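Side-chain contacts in transcriptional regulator I2 (Pseudomonas fluorescens A506, PDB 4MO7), which probably regulates transcription as a TetR-family DNA-binding protein and also acts as a superantigen associated with Crohn's disease: residues Glu82-Ile85 with His86-Ala90; Gly119-Gly122 with Glu123-Val127; Glu138-Ala141 with His142-Leu146; Gln152-Leu155 with Gln156-Glu160. One frame throughout, in Å; residues are numbered along the deposited sequence. Where two conformers were deposited one is given.

Interaction 1. Residues Glu82-Ile85 with His86-Ala90; sequences EETI and HYNTA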
ATOM      1  N   GLU A  82      20.993   6.698  -2.667  1.00 18.11           N
ATOM      2  CA  GLU A  82      21.774   5.599  -3.242  1.00 20.57           C
ATOM      3  C   GLU A  82      22.469   4.794  -2.149  1.00 23.36           C
ATOM      4  O   GLU A  82      22.489   3.549  -2.170  1.00 18.65           O
ATOM      5  CB  GLU A  82      22.805   6.138  -4.235  1.00 17.62           C
ATOM      6  CG  GLU A  82      22.222   6.579  -5.578  1.00 20.29           C
ATOM      7  CD  GLU A  82      23.341   7.068  -6.504  1.00 33.44           C
ATOM      8  OE1 GLU A  82      23.130   7.139  -7.720  1.00 28.93           O
ATOM      9  OE2 GLU A  82      24.437   7.389  -6.002  1.00 38.97           O
ATOM     10  N   GLU A  83      23.069   5.496  -1.192  1.00 18.34           N
ATOM     11  CA  GLU A  83      23.746   4.794  -0.085  1.00 23.65           C
ATOM     12  C   GLU A  83      22.815   3.866   0.651  1.00 30.12           C
ATOM     13  O   GLU A  83      23.214   2.756   1.016  1.00 23.38           O
ATOM     14  CB  GLU A  83      24.260   5.778   0.978  1.00 29.53           C
ATOM     15  CG  GLU A  83      25.544   6.460   0.652  1.00 53.41           C
ATOM     16  CD  GLU A  83      26.635   5.471   0.343  1.00 63.40           C
ATOM     17  OE1 GLU A  83      27.082   4.753   1.272  1.00 49.50           O
ATOM     18  OE2 GLU A  83      27.024   5.400  -0.843  1.00 50.00           O
ATOM     19  N   THR A  84      21.593   4.316   0.918  1.00 21.80           N
ATOM     20  CA  THR A  84      20.634   3.476   1.647  1.00 18.88           C
ATOM     21  C   THR A  84      20.285   2.232   0.888  1.00 20.63           C
ATOM     22  O   THR A  84      20.170   1.145   1.482  1.00 23.72           O
ATOM     23  CB  THR A  84      19.302   4.213   1.924  1.00 27.32           C
ATOM     24  OG1 THR A  84      19.595   5.487   2.492  1.00 43.10           O
ATOM     25  CG2 THR A  84      18.418   3.401   2.900  1.00 29.93           C
ATOM     26  N   ILE A  85      20.065   2.371  -0.418  1.00 20.93           N
ATOM     27  CA  ILE A  85      19.737   1.211  -1.190  1.00 17.28           C
ATOM     28  C   ILE A  85      20.916   0.270  -1.356  1.00 19.77           C
ATOM     29  O   ILE A  85      20.724  -0.960  -1.298  1.00 18.23           O
ATOM     30  CB  ILE A  85      19.149   1.560  -2.560  1.00 19.06           C
ATOM     31  CG1 ILE A  85      17.810   2.298  -2.388  1.00 18.79           C
ATOM     32  CG2 ILE A  85      18.797   0.272  -3.322  1.00 17.31           C
ATOM     33  CD1 ILE A  85      17.255   2.773  -3.724  1.00 26.12           C
ATOM     34  N   HIS A  86      22.122   0.808  -1.563  1.00 16.50           N
ATOM     35  CA  HIS A  86      23.325  -0.003  -1.641  1.00 18.86           C
ATOM     36  C   HIS A  86      23.471  -0.772  -0.365  1.00 23.15           C
ATOM     37  O   HIS A  86      23.777  -1.960  -0.382  1.00 21.88           O
ATOM     38  CB  HIS A  86      24.570   0.880  -1.821  1.00 19.95           C
ATOM     39  CG  HIS A  86      24.929   1.092  -3.248  1.00 27.74           C
ATOM     40  ND1 HIS A  86      25.235   2.336  -3.763  1.00 40.92           N
ATOM     41  CD2 HIS A  86      25.035   0.221  -4.278  1.00 33.99           C
ATOM     42  CE1 HIS A  86      25.504   2.219  -5.052  1.00 32.92           C
ATOM     43  NE2 HIS A  86      25.393   0.948  -5.390  1.00 37.81           N
ATOM     44  N   TYR A  87      23.225  -0.101   0.758  1.00 18.64           N
ATOM     45  CA  TYR A  87      23.355  -0.789   2.047  1.00 23.11           C
ATOM     46  C   TYR A  87      22.306  -1.862   2.228  1.00 19.47           C
ATOM     47  O   TYR A  87      22.657  -2.993   2.627  1.00 25.67           O
ATOM     48  CB  TYR A  87      23.279   0.243   3.176  1.00 28.50           C
ATOM     49  CG  TYR A  87      23.106  -0.329   4.566  1.00 34.15           C
ATOM     50  CD1 TYR A  87      24.202  -0.645   5.350  1.00 40.60           C
ATOM     51  CD2 TYR A  87      21.832  -0.494   5.109  1.00 30.76           C
ATOM     52  CE1 TYR A  87      24.027  -1.164   6.645  1.00 52.19           C
ATOM     53  CE2 TYR A  87      21.644  -1.007   6.378  1.00 48.51           C
ATOM     54  CZ  TYR A  87      22.737  -1.339   7.145  1.00 50.99           C
ATOM     55  OH  TYR A  87      22.512  -1.839   8.410  1.00 74.26           O
ATOM     56  N   ASN A  88      21.032  -1.543   1.974  1.00 19.87           N
ATOM     57  CA  ASN A  88      19.984  -2.571   2.059  1.00 26.03           C
ATOM     58  C   ASN A  88      20.329  -3.744   1.172  1.00 30.45           C
ATOM     59  O   ASN A  88      20.224  -4.897   1.589  1.00 22.74           O
ATOM     60  CB  ASN A  88      18.572  -2.020   1.742  1.00 27.77           C
ATOM     61  CG  ASN A  88      18.061  -1.050   2.829  1.00 28.37           C
ATOM     62  OD1 ASN A  88      18.670  -0.927   3.896  1.00 36.67           O
ATOM     63  ND2 ASN A  88      16.958  -0.362   2.556  1.00 39.13           N
ATOM     64  N   THR A  89      20.796  -3.478  -0.046  1.00 16.84           N
ATOM     65  CA  THR A  89      21.053  -4.589  -0.935  1.00 18.63           C
ATOM     66  C   THR A  89      22.228  -5.449  -0.458  1.00 14.49           C
ATOM     67  O   THR A  89      22.211  -6.692  -0.603  1.00 20.32           O
ATOM     68  CB  THR A  89      21.299  -4.089  -2.396  1.00 18.77           C
ATOM     69  OG1 THR A  89      20.171  -3.268  -2.813  1.00 23.39           O
ATOM     70  CG2 THR A  89      21.467  -5.197  -3.315  1.00 30.42           C
ATOM     71  N   ALA A  90      23.276  -4.801   0.048  1.00 15.73           N
ATOM     72  CA  ALA A  90      24.467  -5.527   0.530  1.00 24.25           C
ATOM     73  C   ALA A  90      24.083  -6.424   1.685  1.00 20.47           C
ATOM     74  O   ALA A  90      24.542  -7.580   1.774  1.00 18.77           O
ATOM     75  CB  ALA A  90      25.563  -4.587   0.980  1.00 24.50           C
TER
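The carbonyl oxygen of Ile85 serves two donors from Thr89, one of them in its side chain. Thr89 N gives the ordinary helical bond at 2.8 Å, and Thr89 OG1 donates to Ile85 O, also at 2.8 Å. The two arrive from opposite faces of the carbonyl plane, the hydroxyl standing 35° out of it rather than on a lone pair. With OG1 beside the backbone N (chi1 -55°), the hydroxyl is turned back over the preceding turn, where Ile85 CG2 lies 3.8 Å from Thr89 OG1.

On the next face of the helix, Thr84 and Asn88 run side by side, with Thr84 CG2 4.1 Å from Asn88 ND2. Asn88 CG meets Thr84 O at 3.3 Å, but both polar ends have partners outside the two segments: Thr84 OG1 bonds to Val80 O, and Asn88 OD1 comes unusually close to Ser121 OG, probably as a hydrogen bond. Ile85 meanwhile turns to Leu128 and Val143, and Thr89 to Ile153.

A buried threonine returning its hydroxyl to the carbonyl four residues earlier is a classic intrahelical motif. Here it occurs in helix 73-97, a long helix of the mostly helical TetR-type fold.

Interaction 2. Residues Gly119-Gly122 with Glu123-Val127; sequences GGSG and EAMAV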
ATOM      1  N   GLY A 119      11.741   0.895   9.710  1.00 50.97           N
ATOM      2  CA  GLY A 119      12.682   1.842  10.289  1.00 75.84           C
ATOM      3  C   GLY A 119      14.083   1.327  10.570  1.00 57.76           C
ATOM      4  O   GLY A 119      14.924   2.050  11.113  1.00 74.03           O
ATOM      5  N   GLY A 120      14.345   0.075  10.212  1.00 44.47           N
ATOM      6  CA  GLY A 120      15.716  -0.341   9.968  1.00 33.85           C
ATOM      7  C   GLY A 120      16.139   0.443   8.722  1.00 31.03           C
ATOM      8  O   GLY A 120      15.315   1.148   8.098  1.00 61.74           O
ATOM      9  N   SER A 121      17.416   0.352   8.373  1.00 33.94           N
ATOM     10  CA  SER A 121      18.012   1.252   7.379  1.00 55.19           C
ATOM     11  C   SER A 121      17.974   2.755   7.763  1.00 63.93           C
ATOM     12  O   SER A 121      18.598   3.588   7.095  1.00 52.30           O
ATOM     13  CB  SER A 121      17.396   0.996   6.003  1.00 45.79           C
ATOM     14  OG  SER A 121      17.373  -0.405   5.751  1.00 48.12           O
ATOM     15  N   GLY A 122      17.237   3.090   8.827  0.91 50.18           N
ATOM     16  CA  GLY A 122      17.331   4.387   9.479  0.91 49.68           C
ATOM     17  C   GLY A 122      16.922   5.665   8.755  0.91 45.43           C
ATOM     18  O   GLY A 122      15.946   5.701   7.978  0.91 30.96           O
ATOM     19  N   GLU A 123      17.663   6.741   9.046  1.00 41.85           N
ATOM     20  CA  GLU A 123      17.273   8.092   8.614  1.00 27.93           C
ATOM     21  C   GLU A 123      17.318   8.223   7.116  1.00 34.28           C
ATOM     22  O   GLU A 123      16.497   8.911   6.536  1.00 33.97           O
ATOM     23  CB  GLU A 123      18.158   9.180   9.253  1.00 30.59           C
ATOM     24  CG  GLU A 123      18.109   9.188  10.769  1.00 51.96           C
ATOM     25  CD  GLU A 123      18.902   8.031  11.356  1.00 44.96           C
ATOM     26  OE1 GLU A 123      19.641   7.384  10.576  1.00 36.83           O
ATOM     27  OE2 GLU A 123      18.808   7.779  12.578  1.00 74.45           O
ATOM     28  N   ALA A 124      18.286   7.564   6.485  1.00 35.48           N
ATOM     29  CA  ALA A 124      18.475   7.740   5.047  1.00 28.57           C
ATOM     30  C   ALA A 124      17.367   7.021   4.231  1.00 36.16           C
ATOM     31  O   ALA A 124      17.056   7.408   3.093  1.00 32.53           O
ATOM     32  CB  ALA A 124      19.840   7.308   4.647  1.00 30.75           C
ATOM     33  N   MET A 125      16.751   6.009   4.837  1.00 36.85           N
ATOM     34  CA  MET A 125      15.605   5.329   4.235  1.00 49.49           C
ATOM     35  C   MET A 125      14.356   6.160   4.377  1.00 42.93           C
ATOM     36  O   MET A 125      13.492   6.194   3.487  1.00 37.12           O
ATOM     37  CB  MET A 125      15.349   4.020   4.951  1.00 36.13           C
ATOM     38  CG  MET A 125      14.039   3.358   4.550  1.00 49.00           C
ATOM     39  SD  MET A 125      14.427   1.823   3.716  1.00 81.21           S
ATOM     40  CE  MET A 125      14.894   2.424   2.091  1.00 35.16           C
ATOM     41  N   ALA A 126      14.225   6.806   5.529  1.00 35.73           N
ATOM     42  CA  ALA A 126      13.093   7.684   5.737  1.00 26.86           C
ATOM     43  C   ALA A 126      13.193   8.859   4.784  1.00 20.06           C
ATOM     44  O   ALA A 126      12.174   9.424   4.377  1.00 30.41           O
ATOM     45  CB  ALA A 126      13.054   8.174   7.204  1.00 27.41           C
ATOM     46  N   VAL A 127      14.427   9.226   4.435  1.00 27.05           N
ATOM     47  CA  VAL A 127      14.632  10.317   3.502  1.00 21.33           C
ATOM     48  C   VAL A 127      14.144   9.864   2.119  1.00 22.12           C
ATOM     49  O   VAL A 127      13.475  10.607   1.410  1.00 20.36           O
ATOM     50  CB  VAL A 127      16.112  10.800   3.483  1.00 25.67           C
ATOM     51  CG1 VAL A 127      16.371  11.670   2.276  1.00 29.65           C
ATOM     52  CG2 VAL A 127      16.477  11.559   4.767  1.00 26.45           C
TER
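Ser121 and Met125 form the close-packed part of this turn: Ser121 CB lies 3.8 Å from Met125 CB and equally 3.8 Å from Met125 SD. The serine is thus set against the root and the sulfur of the methionine. Met125 reaches this place with CG anti to its backbone N (chi1 170°), after which bends at chi2 and chi3 carry the methyl away from the loop. Beside this pair, the carbonyl of Gly122 binds the first turn together. Ala126 N donates to Gly122 O at 3.2 Å, in the carbonyl plane, while Met125 N adds a weak bond to Gly122 O at 3.3 Å. Met125 CB also approaches Gly122 O, at 3.5 Å.

The other side is looser. Glu123 bends at chi2 (75°), which folds its carboxylate back along the chain until OE1 is 3.7 Å from Gly122 C, a contact without a hydrogen bond. A magnesium ion lies about 5 Å from this side chain, too distant for direct coordination. Gly119, exposed to solvent, and Gly120 lead into the turn, and the positive phi of Gly122 suits a residue lacking a side chain.

The contact joins the loop after helix 114-117 to helix 122-130, whose sides are shared among several neighbours. Ala124 and Met125 pack against helix 73-97, the alanine on Val80 and Thr84, the methionine on Asn88. Glu123, Ala126 and Val127 face helix 30-45 through His40, Arg43 and Phe42, while Ser121 and Met125 also touch Ser116 of helix 114-117.

Interaction 3. Residues Glu138-Ala141 with His142-Leu146; sequences EGQA and HVLAL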
ATOM      1  N   GLU A 138      17.179  13.191 -13.152  1.00 18.61           N
ATOM      2  CA  GLU A 138      18.422  12.469 -13.244  1.00 21.63           C
ATOM      3  C   GLU A 138      18.776  11.734 -11.933  1.00 17.74           C
ATOM      4  O   GLU A 138      19.243  10.588 -11.997  1.00 19.27           O
ATOM      5  CB  GLU A 138      19.612  13.341 -13.679  1.00 30.94           C
ATOM      6  CG  GLU A 138      20.941  12.847 -13.086  1.00 44.40           C
ATOM      7  CD  GLU A 138      22.114  12.952 -14.040  1.00 69.73           C
ATOM      8  OE1 GLU A 138      22.110  13.880 -14.868  1.00 59.92           O
ATOM      9  OE2 GLU A 138      23.031  12.098 -13.964  1.00 57.73           O
ATOM     10  N   GLY A 139      18.580  12.370 -10.779  1.00 19.31           N
ATOM     11  CA  GLY A 139      18.873  11.664  -9.516  1.00 22.66           C
ATOM     12  C   GLY A 139      17.948  10.456  -9.386  1.00 20.68           C
ATOM     13  O   GLY A 139      18.363   9.316  -9.001  1.00 19.39           O
ATOM     14  N   GLN A 140      16.689  10.665  -9.726  0.55 19.94           N
ATOM     15  CA  GLN A 140      15.720   9.585  -9.589  0.55 14.89           C
ATOM     16  C   GLN A 140      16.101   8.377 -10.452  0.55 19.42           C
ATOM     17  O   GLN A 140      15.899   7.221 -10.047  0.55 16.65           O
ATOM     18  CB  GLN A 140      14.347  10.085 -10.026  0.55 14.28           C
ATOM     19  CG  GLN A 140      13.312   9.033 -10.190  0.55 11.99           C
ATOM     20  CD  GLN A 140      12.015   9.592 -10.796  0.55 17.75           C
ATOM     21  OE1 GLN A 140      11.169  10.133 -10.085  0.55 28.48           O
ATOM     22  NE2 GLN A 140      11.859   9.455 -12.096  0.55  9.54           N
ATOM     23  N   ALA A 141      16.630   8.629 -11.645  1.00 15.96           N
ATOM     24  CA  ALA A 141      16.906   7.507 -12.572  1.00 18.31           C
ATOM     25  C   ALA A 141      18.043   6.690 -12.004  1.00 17.73           C
ATOM     26  O   ALA A 141      18.047   5.464 -12.112  1.00 21.68           O
ATOM     27  CB  ALA A 141      17.252   8.018 -13.925  1.00 21.95           C
ATOM     28  N   HIS A 142      19.013   7.372 -11.377  1.00 20.19           N
ATOM     29  CA  HIS A 142      20.094   6.667 -10.682  1.00 18.75           C
ATOM     30  C   HIS A 142      19.568   5.833  -9.516  1.00 16.70           C
ATOM     31  O   HIS A 142      19.962   4.680  -9.371  1.00 18.59           O
ATOM     32  CB  HIS A 142      21.155   7.635 -10.157  1.00 21.44           C
ATOM     33  CG  HIS A 142      22.048   8.163 -11.233  1.00 23.87           C
ATOM     34  ND1 HIS A 142      23.048   7.400 -11.794  1.00 30.27           N
ATOM     35  CD2 HIS A 142      22.061   9.350 -11.889  1.00 29.70           C
ATOM     36  CE1 HIS A 142      23.662   8.105 -12.729  1.00 34.21           C
ATOM     37  NE2 HIS A 142      23.074   9.287 -12.817  1.00 36.71           N
ATOM     38  N   VAL A 143      18.659   6.391  -8.722  1.00 16.62           N
ATOM     39  CA  VAL A 143      18.172   5.625  -7.559  1.00 15.01           C
ATOM     40  C   VAL A 143      17.331   4.464  -8.083  1.00 19.77           C
ATOM     41  O   VAL A 143      17.384   3.354  -7.547  1.00 18.05           O
ATOM     42  CB  VAL A 143      17.347   6.469  -6.608  1.00 13.33           C
ATOM     43  CG1 VAL A 143      16.740   5.590  -5.560  1.00 16.47           C
ATOM     44  CG2 VAL A 143      18.247   7.560  -5.999  1.00 18.19           C
ATOM     45  N   LEU A 144      16.567   4.681  -9.144  1.00 14.09           N
ATOM     46  CA  LEU A 144      15.770   3.597  -9.703  1.00 15.42           C
ATOM     47  C   LEU A 144      16.589   2.462 -10.326  1.00 22.45           C
ATOM     48  O   LEU A 144      16.173   1.306 -10.287  1.00 16.20           O
ATOM     49  CB  LEU A 144      14.719   4.131 -10.707  1.00 16.11           C
ATOM     50  CG  LEU A 144      13.558   4.949 -10.104  1.00 16.63           C
ATOM     51  CD1 LEU A 144      12.693   5.608 -11.226  1.00 20.56           C
ATOM     52  CD2 LEU A 144      12.662   4.124  -9.166  1.00 24.09           C
ATOM     53  N   ALA A 145      17.726   2.780 -10.917  1.00 17.13           N
ATOM     54  CA  ALA A 145      18.678   1.751 -11.304  1.00 17.30           C
ATOM     55  C   ALA A 145      19.106   0.834 -10.171  1.00 21.12           C
ATOM     56  O   ALA A 145      19.228  -0.381 -10.391  1.00 19.28           O
ATOM     57  CB  ALA A 145      19.891   2.347 -11.970  1.00 19.76           C
ATOM     58  N   LEU A 146      19.351   1.386  -8.972  1.00 14.23           N
ATOM     59  CA  LEU A 146      19.681   0.549  -7.812  1.00 16.35           C
ATOM     60  C   LEU A 146      18.484  -0.291  -7.395  1.00 19.42           C
ATOM     61  O   LEU A 146      18.648  -1.444  -6.952  1.00 17.86           O
ATOM     62  CB  LEU A 146      20.111   1.398  -6.620  1.00 13.22           C
ATOM     63  CG  LEU A 146      21.387   2.172  -6.936  1.00 25.05           C
ATOM     64  CD1 LEU A 146      21.833   2.943  -5.713  1.00 19.24           C
ATOM     65  CD2 LEU A 146      22.493   1.206  -7.331  1.00 26.16           C
TER
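Glu138 and His142 make a histidine-carboxylate hydrogen bond one helical turn apart, an i to i+4 pair near the beginning of helix 137-163. His142 NE2 donates to Glu138 OE2 at 3.0 Å, with an N-H...O angle of 145°, so the bond is somewhat bent. The oxygen is met on its anti side and lies almost in the imidazole plane. The carboxylate and ring planes are 16° apart, and the side chains run side by side, with Glu138 OE2 at the edge of the imidazole and Glu138 CG also in the ring plane, 3.9 Å from His142 CD2. Such a partner limits the rotation of the imidazole and would be expected to favour a proton on NE2.

Around this pair the backbone provides the scaffold. Val143 N donates to Gly139 O at 3.0 Å, and Leu144 N to Gln140 O at 2.8 Å. Gln140 CG lies 3.6 Å from Leu144 CD1, the two side chains pointing the same way, although Gln140 was modelled in two conformers, so this contact is less certain.

Farther out, Trp132 from the preceding loop touches Gln140, Val143 and Leu144, while Ser136 OG binds Gly139 N. Helix 73-97 supports the other flank: Arg78 and Glu82 touch His142, and Ile85 packs on Val143. The histidine is thus bordered by its own helix and by helix 73-97. Its first torsion, with CG beside the backbone N (chi1 -75°), swings the ring back over the previous turn and brings His142 CD2 to 3.1 Å from Glu138 O.

Interaction 4. Residues Gln152-Leu155 with Gln156-Glu160; sequences QIWL and QVLGE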
ATOM      1  N   GLN A 152      16.013  -7.560  -8.858  1.00 13.15           N
ATOM      2  CA  GLN A 152      16.532  -8.747  -9.506  1.00 14.19           C
ATOM      3  C   GLN A 152      16.964  -9.803  -8.485  1.00 14.17           C
ATOM      4  O   GLN A 152      16.840 -10.983  -8.739  1.00 15.76           O
ATOM      5  CB  GLN A 152      17.704  -8.373 -10.470  1.00 13.92           C
ATOM      6  CG  GLN A 152      17.159  -7.503 -11.610  1.00 19.93           C
ATOM      7  CD  GLN A 152      18.149  -7.387 -12.756  1.00 40.43           C
ATOM      8  OE1 GLN A 152      19.352  -7.516 -12.521  1.00 20.80           O
ATOM      9  NE2 GLN A 152      17.652  -7.172 -14.001  1.00 28.34           N
ATOM     10  N   ILE A 153      17.400  -9.393  -7.307  1.00 13.11           N
ATOM     11  CA  ILE A 153      17.727 -10.392  -6.253  1.00 14.51           C
ATOM     12  C   ILE A 153      16.445 -11.145  -5.822  1.00 17.44           C
ATOM     13  O   ILE A 153      16.425 -12.397  -5.741  1.00 14.13           O
ATOM     14  CB  ILE A 153      18.329  -9.708  -5.024  1.00 13.92           C
ATOM     15  CG1 ILE A 153      19.740  -9.167  -5.319  1.00 15.42           C
ATOM     16  CG2 ILE A 153      18.462 -10.712  -3.877  1.00 16.79           C
ATOM     17  CD1 ILE A 153      20.188  -8.350  -4.107  1.00 20.73           C
ATOM     18  N   TRP A 154      15.368 -10.394  -5.617  1.00 13.78           N
ATOM     19  CA  TRP A 154      14.061 -11.011  -5.345  1.00 10.69           C
ATOM     20  C   TRP A 154      13.624 -11.954  -6.439  1.00 13.02           C
ATOM     21  O   TRP A 154      13.178 -13.115  -6.178  1.00 14.63           O
ATOM     22  CB  TRP A 154      12.967  -9.990  -5.174  1.00 11.37           C
ATOM     23  CG  TRP A 154      12.878  -9.381  -3.835  1.00 13.71           C
ATOM     24  CD1 TRP A 154      13.440  -8.212  -3.374  1.00 11.66           C
ATOM     25  CD2 TRP A 154      12.163  -9.950  -2.741  1.00 16.02           C
ATOM     26  NE1 TRP A 154      13.096  -8.002  -2.043  1.00 13.99           N
ATOM     27  CE2 TRP A 154      12.303  -9.067  -1.632  1.00 11.96           C
ATOM     28  CE3 TRP A 154      11.433 -11.141  -2.593  1.00 16.67           C
ATOM     29  CZ2 TRP A 154      11.708  -9.331  -0.387  1.00 14.43           C
ATOM     30  CZ3 TRP A 154      10.820 -11.383  -1.366  1.00 16.02           C
ATOM     31  CH2 TRP A 154      10.980 -10.478  -0.279  1.00 15.42           C
ATOM     32  N   LEU A 155      13.792 -11.518  -7.686  1.00 12.57           N
ATOM     33  CA  LEU A 155      13.357 -12.377  -8.775  1.00  9.21           C
ATOM     34  C   LEU A 155      14.234 -13.632  -8.867  1.00 16.52           C
ATOM     35  O   LEU A 155      13.746 -14.702  -9.150  1.00 16.44           O
ATOM     36  CB  LEU A 155      13.345 -11.640 -10.134  1.00 10.44           C
ATOM     37  CG  LEU A 155      12.398 -10.440 -10.127  1.00 12.29           C
ATOM     38  CD1 LEU A 155      12.565  -9.562 -11.422  1.00 23.11           C
ATOM     39  CD2 LEU A 155      10.923 -10.888  -9.965  1.00 24.27           C
ATOM     40  N   GLN A 156      15.532 -13.514  -8.646  1.00 14.63           N
ATOM     41  CA  GLN A 156      16.397 -14.723  -8.598  1.00 14.25           C
ATOM     42  C   GLN A 156      15.923 -15.743  -7.564  1.00 16.24           C
ATOM     43  O   GLN A 156      15.714 -16.908  -7.892  1.00 19.98           O
ATOM     44  CB  GLN A 156      17.840 -14.311  -8.302  1.00 15.86           C
ATOM     45  CG  GLN A 156      18.843 -15.447  -8.013  1.00 20.02           C
ATOM     46  CD  GLN A 156      19.096 -16.313  -9.243  1.00 26.06           C
ATOM     47  OE1 GLN A 156      18.994 -15.843 -10.405  1.00 31.34           O
ATOM     48  NE2 GLN A 156      19.414 -17.599  -9.005  1.00 32.44           N
ATOM     49  N   VAL A 157      15.728 -15.273  -6.345  1.00 14.24           N
ATOM     50  CA  VAL A 157      15.337 -16.131  -5.225  1.00 14.09           C
ATOM     51  C   VAL A 157      13.932 -16.694  -5.390  1.00 18.54           C
ATOM     52  O   VAL A 157      13.713 -17.895  -5.143  1.00 17.20           O
ATOM     53  CB  VAL A 157      15.473 -15.346  -3.943  1.00  8.36           C
ATOM     54  CG1 VAL A 157      14.809 -16.060  -2.682  1.00 14.44           C
ATOM     55  CG2 VAL A 157      16.949 -15.077  -3.684  1.00 14.90           C
ATOM     56  N   LEU A 158      12.968 -15.871  -5.814  1.00 13.51           N
ATOM     57  CA  LEU A 158      11.645 -16.412  -6.071  1.00 10.21           C
ATOM     58  C   LEU A 158      11.679 -17.369  -7.285  1.00 11.80           C
ATOM     59  O   LEU A 158      10.967 -18.375  -7.294  1.00 14.64           O
ATOM     60  CB  LEU A 158      10.612 -15.316  -6.280  1.00 12.54           C
ATOM     61  CG  LEU A 158      10.381 -14.382  -5.106  1.00 13.57           C
ATOM     62  CD1 LEU A 158       9.505 -13.171  -5.514  1.00 16.45           C
ATOM     63  CD2 LEU A 158       9.666 -15.151  -3.967  1.00 22.52           C
ATOM     64  N   GLY A 159      12.530 -17.092  -8.287  1.00 17.63           N
ATOM     65  CA  GLY A 159      12.658 -17.982  -9.427  1.00 18.51           C
ATOM     66  C   GLY A 159      13.193 -19.326  -8.977  1.00 18.74           C
ATOM     67  O   GLY A 159      12.735 -20.375  -9.475  1.00 19.96           O
ATOM     68  N   GLU A 160      14.166 -19.312  -8.060  1.00 18.15           N
ATOM     69  CA  GLU A 160      14.636 -20.587  -7.453  1.00 18.42           C
ATOM     70  C   GLU A 160      13.506 -21.345  -6.755  1.00 20.79           C
ATOM     71  O   GLU A 160      13.366 -22.584  -6.890  1.00 20.03           O
ATOM     72  CB  GLU A 160      15.703 -20.323  -6.379  1.00 19.13           C
ATOM     73  CG  GLU A 160      16.985 -19.797  -6.895  1.00 22.44           C
ATOM     74  CD  GLU A 160      17.886 -19.247  -5.758  1.00 28.05           C
ATOM     75  OE1 GLU A 160      18.843 -18.543  -6.082  1.00 31.93           O
ATOM     76  OE2 GLU A 160      17.650 -19.501  -4.541  1.00 29.87           O
TER
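Leu158 can be followed outward along Trp154, the residue one turn earlier. Its CB starts 3.4 Å from Trp154 O, the same oxygen that accepts a 2.8 Å hydrogen bond from Leu158 N. Its CG stays beside that oxygen at 3.3 Å, because chi1 (-62°) places CG next to the backbone N and so turns the branch back along the helix. At the tip, Leu158 CD1 reaches the indole, 4.0 Å from Trp154 CE3; the side chains cross at a slant and the methyl touches the six-membered ring. Helix 171-183 covers this pair, with Val171 and the side chain of Arg175 against Leu158 and Leu178 against Trp154. Arg175 also makes a cation-pi contact with the indole.

Another face of the helix is equally buried. Val157 CG2 lies 3.4 Å from Ile153 O, and the two side chains are received by Leu96 of helix 73-97, while Val106 and Leu109 of helix 102-110 pack on Val157.

The exposed side has a different chemistry. Gln156 NE2 donates to Glu160 OE1 at 3.1 Å, using the anti lone pair of the carboxylate in a fairly straight bond of 159°. The bend at chi2 of Gln156 turns its amide toward the following helical turn. Arg105 forms a salt bridge with Glu160 OE2, so amide and guanidinium hold the carboxylate through its two oxygens. A beta-mercaptoethanol, probably from the crystallisation liquor, lies about 3 Å from the Gln156 side chain. The division is that of an amphipathic helix, with Ile153, Trp154, Val157 and Leu158 turned to neighbouring helices, while the glutamate is probably stabilised as carboxylate by its two partners.

The four interactions come in series along the chain, and three lie on two long helices packed against each other. Interaction 1 occupies the middle of helix 73-97, about 6 Å from the chain centre, and touches all the others. It meets interaction 2 on helix 122-130, their centres 11 Å apart, and interactions 3 and 4, 13 and 18 Å away, on helix 137-163. Those last two share that helix with centres 21 Å apart, meeting helix 73-97 near Ile85 and Thr89 respectively. Interactions 2 and 4 are most distant, 24 Å. Helix 73-97 is thus the element that carries interaction 1 and borders the other three, consistent with a linking role in TetR-type proteins.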